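Local atomic coordinates of hypothetical oxidoreductase YDHF (Escherichia coli, PDB entry 1OG6), a protein that binds NADPH and may function as an oxidoreductase of the aldo-keto reductase family, built on an alpha/beta barrel. Residues Glu13-Val18 / Val46-His51; Gln3-Ala8 / Arg203-Ala208; Met78-Lys83 / Asp120-Leu125. One frame throughout, in Å; residues are numbered along the deposited sequence.

The chain begins with strand 4-6, which pairs antiparallel with strand 13-20; the latter leads into the alpha/beta barrel. Residues 13-18 then meet 46-51 in interaction 1, closing a loop that is mostly helical and joining two neighbouring parallel strands. Next along the chain, interaction 3 closes the loop between 78-83 and 120-125, again between parallel neighbours; strands 48-50 and 79-87 are adjacent, so the two contacts continue one another around the barrel. Interaction 2 brings 3-8 onto 203-208, almost 200 residues later. Interactions 1 and 3 therefore lie in series inside its long loop, and none cross. R4 ties the three together through salt bridges to E13 and E79.

Interaction 1: residues Glu13-Val18 / Val46-His51; sequences EFSRFV and VTTVDH. With NAP (NADP nicotinamide-adenine-dinucleotide phosphate), chain F.
T48 meets F14 and S15 where two neighbouring parallel strands of the alpha/beta barrel, 13-20 and 48-50, come together. Its two branches divide the work. CG2, anti to the backbone N, sits over one face of the F14 ring in a CH-pi contact, 3.7 Å from the ring centroid, whereas OG1 accepts an almost straight hydrogen bond from S15 N (2.9 Å to T48 OG1, 173° at the hydrogen). The hydroxyl of S15 answers from the other strand: S15 OG donates to F17 O at 2.7 Å, from above the carbonyl plane, and takes weak bonds from T47 N (3.3 Å) and T48 N. One serine oxygen thus links its own loop to the backbone of the neighbouring segment. Farther along, the valine V18 lies obliquely across T48 and D50, its CG1 reaching D50 CB at 3.9 Å.

Outside this shell, E79 of strand 79-87 receives hydrogen bonds from T47 OG1 and T48 OG1; held by E79 and by S15 N together, the T48 hydroxyl probably keeps CG2 turned over F14. D50 carries the contact into the NADP pocket, beside Y55, the proton donor by similarity. K83 forms a salt bridge with the same carboxylate oxygen, D50 OD2, that accepts a hydrogen bond from the cofactor ribose hydroxyl, O2D, at 2.9 Å.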
loop_
_atom_site.group_PDB
_atom_site.type_symbol
_atom_site.label_atom_id
_atom_site.label_comp_id
_atom_site.label_asym_id
_atom_site.label_seq_id
_atom_site.Cartn_x
_atom_site.Cartn_y
_atom_site.Cartn_z
ATOM N N GLU C 13 -22.792 -17.236 -9.698
ATOM C CA GLU C 13 -22.795 -18.187 -8.603
ATOM C C GLU C 13 -21.907 -19.358 -8.990
ATOM O O GLU C 13 -22.277 -20.178 -9.821
ATOM C CB GLU C 13 -24.218 -18.687 -8.328
ATOM C CG GLU C 13 -24.377 -19.384 -6.976
ATOM C CD GLU C 13 -25.708 -20.096 -6.812
ATOM O OE1 GLU C 13 -25.868 -21.188 -7.396
ATOM O OE2 GLU C 13 -26.592 -19.570 -6.102
ATOM N N PHE C 14 -20.725 -19.429 -8.402
ATOM C CA PHE C 14 -19.821 -20.520 -8.708
ATOM C C PHE C 14 -19.945 -21.601 -7.654
ATOM O O PHE C 14 -20.607 -21.409 -6.645
ATOM C CB PHE C 14 -18.371 -20.033 -8.754
ATOM C CG PHE C 14 -18.031 -19.221 -9.974
ATOM C CD1 PHE C 14 -18.682 -19.436 -11.182
ATOM C CD2 PHE C 14 -17.018 -18.275 -9.932
ATOM C CE1 PHE C 14 -18.327 -18.725 -12.317
ATOM C CE2 PHE C 14 -16.660 -17.566 -11.067
ATOM C CZ PHE C 14 -17.314 -17.791 -12.256
ATOM N N SER C 15 -19.315 -22.744 -7.902
ATOM C CA SER C 15 -19.327 -23.847 -6.954
ATOM C C SER C 15 -18.086 -23.588 -6.118
ATOM O O SER C 15 -17.039 -23.345 -6.675
ATOM C CB SER C 15 -19.195 -25.174 -7.692
ATOM O OG SER C 15 -17.923 -25.278 -8.291
ATOM N N ARG C 16 -18.192 -23.641 -4.794
ATOM C CA ARG C 16 -17.045 -23.353 -3.938
ATOM C C ARG C 16 -15.704 -23.972 -4.330
ATOM O O ARG C 16 -14.659 -23.407 -4.020
ATOM C CB ARG C 16 -17.355 -23.695 -2.490
ATOM C CG ARG C 16 -16.347 -23.106 -1.540
ATOM C CD ARG C 16 -16.878 -23.024 -0.127
ATOM N NE ARG C 16 -15.925 -22.332 0.733
ATOM C CZ ARG C 16 -15.464 -21.105 0.501
ATOM N NH1 ARG C 16 -14.594 -20.548 1.338
ATOM N NH2 ARG C 16 -15.879 -20.437 -0.566
ATOM N N PHE C 17 -15.715 -25.137 -4.973
ATOM C CA PHE C 17 -14.466 -25.747 -5.435
ATOM C C PHE C 17 -14.537 -25.668 -6.953
ATOM O O PHE C 17 -15.490 -26.160 -7.561
ATOM C CB PHE C 17 -14.328 -27.214 -5.013
ATOM C CG PHE C 17 -13.678 -27.418 -3.662
ATOM C CD1 PHE C 17 -14.425 -27.364 -2.486
ATOM C CD2 PHE C 17 -12.322 -27.685 -3.563
ATOM C CE1 PHE C 17 -13.825 -27.575 -1.233
ATOM C CE2 PHE C 17 -11.719 -27.895 -2.308
ATOM C CZ PHE C 17 -12.477 -27.839 -1.151
ATOM N N VAL C 18 -13.540 -25.018 -7.547
ATOM C CA VAL C 18 -13.440 -24.840 -8.991
ATOM C C VAL C 18 -12.521 -25.938 -9.533
ATOM O O VAL C 18 -11.559 -26.313 -8.872
ATOM C CB VAL C 18 -12.819 -23.465 -9.315
ATOM C CG1 VAL C 18 -12.724 -23.274 -10.792
ATOM C CG2 VAL C 18 -13.635 -22.361 -8.694
ATOM N N VAL C 46 -18.920 -29.799 -8.319
ATOM C CA VAL C 46 -17.903 -28.957 -8.953
ATOM C C VAL C 46 -18.361 -28.606 -10.359
ATOM O O VAL C 46 -18.129 -29.358 -11.300
ATOM C CB VAL C 46 -16.561 -29.687 -9.073
ATOM C CG1 VAL C 46 -15.514 -28.744 -9.630
ATOM C CG2 VAL C 46 -16.143 -30.229 -7.727
ATOM N N THR C 47 -19.001 -27.456 -10.505
ATOM C CA THR C 47 -19.508 -27.059 -11.803
ATOM C C THR C 47 -18.679 -25.978 -12.478
ATOM O O THR C 47 -18.749 -25.809 -13.696
ATOM C CB THR C 47 -20.952 -26.570 -11.679
ATOM O OG1 THR C 47 -21.004 -25.487 -10.746
ATOM C CG2 THR C 47 -21.857 -27.697 -11.197
ATOM N N THR C 48 -17.896 -25.245 -11.692
ATOM C CA THR C 48 -17.071 -24.182 -12.242
ATOM C C THR C 48 -15.772 -24.770 -12.747
ATOM O O THR C 48 -15.089 -25.472 -12.012
ATOM C CB THR C 48 -16.731 -23.138 -11.180
ATOM O OG1 THR C 48 -17.910 -22.824 -10.442
ATOM C CG2 THR C 48 -16.202 -21.871 -11.819
ATOM N N VAL C 49 -15.434 -24.502 -14.003
ATOM C CA VAL C 49 -14.186 -25.002 -14.556
ATOM C C VAL C 49 -13.296 -23.821 -14.927
ATOM O O VAL C 49 -13.755 -22.834 -15.505
ATOM C CB VAL C 49 -14.409 -25.898 -15.793
ATOM C CG1 VAL C 49 -15.323 -27.057 -15.432
ATOM C CG2 VAL C 49 -14.961 -25.079 -16.937
ATOM N N ASP C 50 -12.020 -23.935 -14.572
ATOM C CA ASP C 50 -11.038 -22.894 -14.823
ATOM C C ASP C 50 -10.220 -23.174 -16.079
ATOM O O ASP C 50 -9.774 -24.297 -16.297
ATOM C CB ASP C 50 -10.107 -22.786 -13.621
ATOM C CG ASP C 50 -9.227 -21.568 -13.677
ATOM O OD1 ASP C 50 -9.774 -20.447 -13.621
ATOM O OD2 ASP C 50 -7.993 -21.735 -13.776
ATOM N N HIS C 51 -10.024 -22.139 -16.890
ATOM C CA HIS C 51 -9.262 -22.232 -18.128
ATOM C C HIS C 51 -8.504 -20.949 -18.366
ATOM O O HIS C 51 -8.646 -19.993 -17.611
ATOM C CB HIS C 51 -10.196 -22.452 -19.303
ATOM C CG HIS C 51 -10.555 -23.880 -19.521
ATOM N ND1 HIS C 51 -9.635 -24.816 -19.939
ATOM C CD2 HIS C 51 -11.722 -24.540 -19.357
ATOM C CE1 HIS C 51 -10.222 -25.994 -20.023
ATOM N NE2 HIS C 51 -11.488 -25.854 -19.675
HETATM P PA NAP F . -2.395 -27.464 -7.085
HETATM O O1A NAP F . -1.336 -27.115 -6.221
HETATM O O2A NAP F . -3.848 -27.623 -6.691
HETATM O O5B NAP F . -2.043 -28.836 -7.840
HETATM C C5B NAP F . -1.535 -29.923 -7.036
HETATM C C4B NAP F . -0.666 -30.766 -8.031
HETATM O O4B NAP F . -0.142 -31.841 -7.159
HETATM C C3B NAP F . -1.462 -31.528 -9.121
HETATM O O3B NAP F . -0.694 -31.397 -10.312
HETATM C C2B NAP F . -1.549 -32.978 -8.687
HETATM O O2B NAP F . -1.273 -33.906 -9.732
HETATM C C1B NAP F . -0.499 -33.138 -7.548
HETATM N N9A NAP F . -1.077 -33.864 -6.428
HETATM C C8A NAP F . -2.315 -33.777 -5.818
HETATM N N7A NAP F . -2.486 -34.614 -4.811
HETATM C C5A NAP F . -1.275 -35.293 -4.761
HETATM C C6A NAP F . -0.848 -36.314 -3.893
HETATM N N6A NAP F . -1.550 -36.874 -2.888
HETATM N N1A NAP F . 0.452 -36.816 -4.087
HETATM N N3A NAP F . 0.884 -35.305 -5.974
HETATM C C4A NAP F . -0.402 -34.828 -5.763
HETATM O O3 NAP F . -2.434 -26.405 -8.269
HETATM P PN NAP F . -1.806 -26.408 -9.713
HETATM O O1N NAP F . -0.667 -25.557 -10.076
HETATM O O2N NAP F . -2.765 -26.968 -10.715
HETATM O O5D NAP F . -2.535 -24.967 -9.865
HETATM C C5D NAP F . -3.917 -24.686 -9.411
HETATM C C4D NAP F . -4.817 -24.266 -10.562
HETATM O O4D NAP F . -4.890 -22.827 -10.732
HETATM C C3D NAP F . -4.515 -24.858 -11.987
HETATM O O3D NAP F . -5.311 -26.016 -12.264
HETATM O O2D NAP F . -5.961 -23.810 -13.725
HETATM C C1D NAP F . -4.778 -22.461 -12.143
HETATM N N1N NAP F . -3.597 -21.533 -12.313
HETATM C C2N NAP F . -3.769 -20.127 -12.400
HETATM C C3N NAP F . -2.646 -19.319 -12.586
HETATM C C7N NAP F . -2.837 -17.799 -12.680
HETATM O O7N NAP F . -1.840 -17.145 -12.845
HETATM N N7N NAP F . -4.019 -17.252 -12.585
HETATM C C4N NAP F . -1.299 -19.892 -12.696
HETATM C C5N NAP F . -1.165 -21.308 -12.600
HETATM C C6N NAP F . -2.300 -22.151 -12.410
HETATM P P2B NAP F . -2.039 -35.321 -9.914
HETATM O O1X NAP F . -3.494 -35.560 -10.304
HETATM O O2X NAP F . -0.996 -36.383 -10.170
HETATM O O3X NAP F . -2.003 -34.834 -11.346
#

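Interaction 2: residues Gln3-Ala8 / Arg203-Ala208; sequences QRITIA and RVRPMA
R205 lays the aliphatic part of its side chain against I5, the two running nearly perpendicular, with I5 CD1 3.5 Å from R205 CG and 3.7 Å from R205 CD. I5 belongs to the N-terminal beta-hairpin formed by strands 4-6 and 13-20, which in aldo-keto reductases closes the bottom of the barrel; R205 lies in the segment leading from helix 195-201 into barrel strand 207-209. The contact therefore joins the hairpin to the entry of a strand far away in sequence.

A single backbone hydrogen bond fastens it: R205 N donates to I7 O at 2.7 Å, with the donor in the carbonyl plane. The same oxygen is approached by V204 CA at 3.4 Å in a CA-H...O contact, so I7 O meets the N-H of R205 and, more weakly, the CA-H of V204. Beside this bond I7 CB and R205 CB lie 4.1 Å apart, and A8 CB touches V204 CG2 more loosely. I7 is also packed against F14 and L258, while L258 and Q256 meet the flank of R205 as well as I5.

The segment 203-208 starts from a Schellman motif, where R203 leaves the helix with positive phi. The guanidinium of R203 turns outward to a salt bridge with D137 of the second subunit. That of R205 goes elsewhere: bends at chi2 (82°) and chi3 (-105°) fold the chain back, placing the carbonyl oxygen R203 O over the centre of one guanidinium face, 4.2 Å above its plane.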
loop_
_atom_site.group_PDB
_atom_site.type_symbol
_atom_site.label_atom_id
_atom_site.label_comp_id
_atom_site.label_asym_id
_atom_site.label_seq_id
_atom_site.Cartn_x
_atom_site.Cartn_y
_atom_site.Cartn_z
ATOM N N GLN C 3 -21.304 -26.628 -1.890
ATOM C CA GLN C 3 -22.101 -25.424 -1.758
ATOM C C GLN C 3 -21.906 -24.503 -2.953
ATOM O O GLN C 3 -20.951 -24.646 -3.709
ATOM C CB GLN C 3 -21.718 -24.702 -0.463
ATOM C CG GLN C 3 -22.606 -23.520 -0.124
ATOM C CD GLN C 3 -24.072 -23.903 -0.060
ATOM O OE1 GLN C 3 -24.456 -24.813 0.677
ATOM N NE2 GLN C 3 -24.901 -23.207 -0.835
ATOM N N ARG C 4 -22.831 -23.569 -3.120
ATOM C CA ARG C 4 -22.769 -22.608 -4.204
ATOM C C ARG C 4 -22.376 -21.287 -3.568
ATOM O O ARG C 4 -22.661 -21.064 -2.395
ATOM C CB ARG C 4 -24.138 -22.485 -4.856
ATOM C CG ARG C 4 -24.766 -23.822 -5.199
ATOM C CD ARG C 4 -24.894 -23.999 -6.702
ATOM N NE ARG C 4 -23.600 -24.127 -7.363
ATOM C CZ ARG C 4 -23.304 -23.553 -8.520
ATOM N NH1 ARG C 4 -24.208 -22.811 -9.134
ATOM N NH2 ARG C 4 -22.107 -23.717 -9.058
ATOM N N ILE C 5 -21.728 -20.408 -4.321
ATOM C CA ILE C 5 -21.314 -19.130 -3.759
ATOM C C ILE C 5 -21.209 -18.000 -4.778
ATOM O O ILE C 5 -20.402 -18.059 -5.700
ATOM C CB ILE C 5 -19.962 -19.282 -3.030
ATOM C CG1 ILE C 5 -19.542 -17.946 -2.423
ATOM C CG2 ILE C 5 -18.902 -19.803 -3.985
ATOM C CD1 ILE C 5 -18.321 -18.040 -1.521
ATOM N N THR C 6 -22.038 -16.972 -4.614
ATOM C CA THR C 6 -22.016 -15.819 -5.510
ATOM C C THR C 6 -20.694 -15.106 -5.249
ATOM O O THR C 6 -20.505 -14.512 -4.193
ATOM C CB THR C 6 -23.192 -14.866 -5.209
ATOM O OG1 THR C 6 -24.423 -15.487 -5.598
ATOM C CG2 THR C 6 -23.037 -13.560 -5.958
ATOM N N ILE C 7 -19.785 -15.159 -6.212
ATOM C CA ILE C 7 -18.468 -14.564 -6.042
ATOM C C ILE C 7 -18.354 -13.052 -5.816
ATOM O O ILE C 7 -17.468 -12.607 -5.100
ATOM C CB ILE C 7 -17.554 -14.972 -7.203
ATOM C CG1 ILE C 7 -18.140 -14.502 -8.524
ATOM C CG2 ILE C 7 -17.403 -16.478 -7.225
ATOM C CD1 ILE C 7 -17.268 -14.819 -9.713
ATOM N N ALA C 8 -19.233 -12.259 -6.405
ATOM C CA ALA C 8 -19.158 -10.817 -6.223
ATOM C C ALA C 8 -20.553 -10.279 -5.971
ATOM O O ALA C 8 -21.500 -11.049 -5.870
ATOM C CB ALA C 8 -18.564 -10.172 -7.460
ATOM N N ARG C 203 -16.312 -7.564 -0.770
ATOM C CA ARG C 203 -17.131 -8.759 -0.839
ATOM C C ARG C 203 -16.927 -9.481 -2.164
ATOM O O ARG C 203 -17.875 -9.957 -2.775
ATOM C CB ARG C 203 -18.603 -8.399 -0.633
ATOM C CG ARG C 203 -18.877 -7.853 0.761
ATOM C CD ARG C 203 -20.301 -7.323 0.946
ATOM N NE ARG C 203 -20.490 -6.836 2.311
ATOM C CZ ARG C 203 -20.400 -7.605 3.394
ATOM N NH1 ARG C 203 -20.133 -8.901 3.272
ATOM N NH2 ARG C 203 -20.546 -7.075 4.601
ATOM N N VAL C 204 -15.677 -9.550 -2.603
ATOM C CA VAL C 204 -15.319 -10.249 -3.828
ATOM C C VAL C 204 -14.600 -11.533 -3.407
ATOM O O VAL C 204 -13.707 -11.506 -2.559
ATOM C CB VAL C 204 -14.404 -9.366 -4.723
ATOM C CG1 VAL C 204 -13.803 -10.178 -5.845
ATOM C CG2 VAL C 204 -15.221 -8.228 -5.314
ATOM N N ARG C 205 -15.012 -12.660 -3.977
ATOM C CA ARG C 205 -14.421 -13.953 -3.640
ATOM C C ARG C 205 -13.300 -14.334 -4.580
ATOM O O ARG C 205 -13.535 -14.529 -5.772
ATOM C CB ARG C 205 -15.476 -15.062 -3.676
ATOM C CG ARG C 205 -16.054 -15.452 -2.320
ATOM C CD ARG C 205 -17.163 -14.523 -1.843
ATOM N NE ARG C 205 -16.726 -13.616 -0.785
ATOM C CZ ARG C 205 -17.548 -13.055 0.098
ATOM N NH1 ARG C 205 -18.847 -13.318 0.046
ATOM N NH2 ARG C 205 -17.076 -12.226 1.024
ATOM N N PRO C 206 -12.071 -14.474 -4.047
ATOM C CA PRO C 206 -10.859 -14.834 -4.787
ATOM C C PRO C 206 -10.718 -16.317 -5.039
ATOM O O PRO C 206 -10.789 -17.097 -4.106
ATOM C CB PRO C 206 -9.753 -14.341 -3.872
ATOM C CG PRO C 206 -10.294 -14.692 -2.550
ATOM C CD PRO C 206 -11.728 -14.193 -2.642
ATOM N N MET C 207 -10.527 -16.701 -6.294
ATOM C CA MET C 207 -10.321 -18.102 -6.643
ATOM C C MET C 207 -8.862 -18.326 -6.283
ATOM O O MET C 207 -7.998 -17.587 -6.732
ATOM C CB MET C 207 -10.560 -18.300 -8.138
ATOM C CG MET C 207 -11.997 -17.992 -8.529
ATOM S SD MET C 207 -12.317 -17.852 -10.283
ATOM C CE MET C 207 -12.069 -19.536 -10.820
ATOM N N ALA C 208 -8.578 -19.322 -5.459
ATOM C CA ALA C 208 -7.204 -19.544 -5.027
ATOM C C ALA C 208 -6.494 -20.631 -5.796
ATOM O O ALA C 208 -6.946 -21.768 -5.824
ATOM C CB ALA C 208 -7.188 -19.866 -3.546
#

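Interaction 3: residues Met78-Lys83 / Asp120-Leu125; sequences MEIVSK and DHLDLL
Adjacent parallel strands of the alpha/beta barrel meet here, 79-87 with 122-127, joined by a beta-alpha-beta crossover through helix 103-116. S82 N donates to L124 O at 2.8 Å. I80 O lies in the corner where the chain turns at D123 and accepts from both D123 N and L124 N, each at 3.1 Å. The D123 side chain adds a further bond: with CG beside its backbone N (chi1 -61°), OD2 reaches back to I80 N at 2.7 Å. That N-H comes from the anti side of the carboxylate, 17° out of its plane, and R75 forms a salt bridge with the same oxygen. An alanine in place of D123 would probably leave I80 N without its acceptor and R75 without its charge mate.

V81 and L124 run alongside each other, with V81 CG2 3.8 Å from L124 CB. I80 and L122 meet crosswise, I80 CG2 against L122 CD2.

Strand 79-87 also carries K83 to the NADP pocket, beside Y55, the proton donor by similarity. M207 of strand 207-209 packs on V81 and L124 across the barrel interior. On the face of S82 and L125 lies helix 103-116, which L122, before the corner at D123, also touches, and S82 OG bonds to E61. Strand 48-50 flanks 79-83, with V49 backbone-bonded to E79 and V81, while D123 touches R153 and L125 touches V152 of strand 152-158.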
loop_
_atom_site.group_PDB
_atom_site.type_symbol
_atom_site.label_atom_id
_atom_site.label_comp_id
_atom_site.label_asym_id
_atom_site.label_seq_id
_atom_site.Cartn_x
_atom_site.Cartn_y
_atom_site.Cartn_z
ATOM N N MET C 78 -22.298 -26.133 -16.249
ATOM C CA MET C 78 -21.062 -25.585 -15.706
ATOM C C MET C 78 -20.858 -24.110 -15.990
ATOM O O MET C 78 -21.588 -23.494 -16.768
ATOM C CB MET C 78 -19.878 -26.362 -16.274
ATOM C CG MET C 78 -19.859 -26.370 -17.789
ATOM S SD MET C 78 -18.715 -27.557 -18.499
ATOM C CE MET C 78 -17.786 -26.486 -19.562
ATOM N N GLU C 79 -19.854 -23.551 -15.332
ATOM C CA GLU C 79 -19.493 -22.161 -15.518
ATOM C C GLU C 79 -18.081 -22.225 -16.068
ATOM O O GLU C 79 -17.229 -22.914 -15.512
ATOM C CB GLU C 79 -19.492 -21.396 -14.192
ATOM C CG GLU C 79 -20.823 -21.364 -13.474
ATOM C CD GLU C 79 -21.026 -22.552 -12.558
ATOM O OE1 GLU C 79 -22.086 -22.634 -11.907
ATOM O OE2 GLU C 79 -20.121 -23.403 -12.481
ATOM N N ILE C 80 -17.828 -21.531 -17.169
ATOM C CA ILE C 80 -16.502 -21.539 -17.753
ATOM C C ILE C 80 -15.788 -20.239 -17.419
ATOM O O ILE C 80 -16.331 -19.144 -17.580
ATOM C CB ILE C 80 -16.576 -21.766 -19.280
ATOM C CG1 ILE C 80 -17.159 -23.151 -19.551
ATOM C CG2 ILE C 80 -15.208 -21.681 -19.899
ATOM C CD1 ILE C 80 -17.152 -23.562 -20.994
ATOM N N VAL C 81 -14.572 -20.381 -16.906
ATOM C CA VAL C 81 -13.741 -19.248 -16.532
ATOM C C VAL C 81 -12.492 -19.320 -17.394
ATOM O O VAL C 81 -11.909 -20.389 -17.567
ATOM C CB VAL C 81 -13.314 -19.330 -15.045
ATOM C CG1 VAL C 81 -12.357 -18.211 -14.720
ATOM C CG2 VAL C 81 -14.518 -19.258 -14.148
ATOM N N SER C 82 -12.080 -18.195 -17.950
ATOM C CA SER C 82 -10.888 -18.201 -18.768
ATOM C C SER C 82 -10.207 -16.862 -18.622
ATOM O O SER C 82 -10.774 -15.925 -18.061
ATOM C CB SER C 82 -11.238 -18.466 -20.231
ATOM O OG SER C 82 -10.091 -18.873 -20.954
ATOM N N LYS C 83 -8.986 -16.767 -19.134
ATOM C CA LYS C 83 -8.215 -15.542 -19.024
ATOM C C LYS C 83 -7.590 -15.210 -20.358
ATOM O O LYS C 83 -7.756 -15.939 -21.333
ATOM C CB LYS C 83 -7.119 -15.731 -17.985
ATOM C CG LYS C 83 -7.550 -16.622 -16.834
ATOM C CD LYS C 83 -6.388 -17.042 -15.970
ATOM C CE LYS C 83 -6.812 -18.146 -15.028
ATOM N NZ LYS C 83 -7.130 -19.394 -15.760
ATOM N N ASP C 120 -20.950 -20.744 -26.753
ATOM C CA ASP C 120 -21.350 -19.467 -27.322
ATOM C C ASP C 120 -21.049 -18.281 -26.413
ATOM O O ASP C 120 -21.209 -17.129 -26.827
ATOM C CB ASP C 120 -22.840 -19.466 -27.661
ATOM C CG ASP C 120 -23.717 -19.308 -26.439
ATOM O OD1 ASP C 120 -23.883 -20.292 -25.681
ATOM O OD2 ASP C 120 -24.234 -18.186 -26.236
ATOM N N HIS C 121 -20.620 -18.561 -25.180
ATOM C CA HIS C 121 -20.297 -17.507 -24.218
ATOM C C HIS C 121 -19.464 -18.032 -23.059
ATOM O O HIS C 121 -19.409 -19.233 -22.801
ATOM C CB HIS C 121 -21.569 -16.892 -23.646
ATOM C CG HIS C 121 -22.278 -17.784 -22.679
ATOM N ND1 HIS C 121 -22.759 -19.025 -23.029
ATOM C CD2 HIS C 121 -22.561 -17.629 -21.366
ATOM C CE1 HIS C 121 -23.309 -19.598 -21.973
ATOM N NE2 HIS C 121 -23.201 -18.772 -20.950
ATOM N N LEU C 122 -18.813 -17.107 -22.363
ATOM C CA LEU C 122 -18.000 -17.425 -21.200
ATOM C C LEU C 122 -18.687 -16.783 -20.009
ATOM O O LEU C 122 -19.385 -15.781 -20.144
ATOM C CB LEU C 122 -16.588 -16.841 -21.324
ATOM C CG LEU C 122 -15.538 -17.501 -22.211
ATOM C CD1 LEU C 122 -14.248 -16.712 -22.100
ATOM C CD2 LEU C 122 -15.314 -18.936 -21.789
ATOM N N ASP C 123 -18.484 -17.354 -18.838
ATOM C CA ASP C 123 -19.092 -16.814 -17.648
ATOM C C ASP C 123 -18.136 -15.815 -17.023
ATOM O O ASP C 123 -18.558 -14.797 -16.475
ATOM C CB ASP C 123 -19.414 -17.961 -16.696
ATOM C CG ASP C 123 -20.396 -18.941 -17.303
ATOM O OD1 ASP C 123 -21.598 -18.616 -17.370
ATOM O OD2 ASP C 123 -19.971 -20.026 -17.737
ATOM N N LEU C 124 -16.839 -16.100 -17.134
ATOM C CA LEU C 124 -15.815 -15.226 -16.575
ATOM C C LEU C 124 -14.581 -15.105 -17.453
ATOM O O LEU C 124 -14.017 -16.109 -17.888
ATOM C CB LEU C 124 -15.360 -15.734 -15.206
ATOM C CG LEU C 124 -15.387 -14.802 -13.987
ATOM C CD1 LEU C 124 -14.422 -15.357 -12.956
ATOM C CD2 LEU C 124 -14.989 -13.387 -14.349
ATOM N N LEU C 125 -14.173 -13.865 -17.709
ATOM C CA LEU C 125 -12.969 -13.595 -18.476
ATOM C C LEU C 125 -12.120 -12.851 -17.484
ATOM O O LEU C 125 -12.550 -11.862 -16.899
ATOM C CB LEU C 125 -13.226 -12.691 -19.673
ATOM C CG LEU C 125 -12.308 -12.901 -20.888
ATOM C CD1 LEU C 125 -12.208 -11.592 -21.634
ATOM C CD2 LEU C 125 -10.926 -13.356 -20.483
#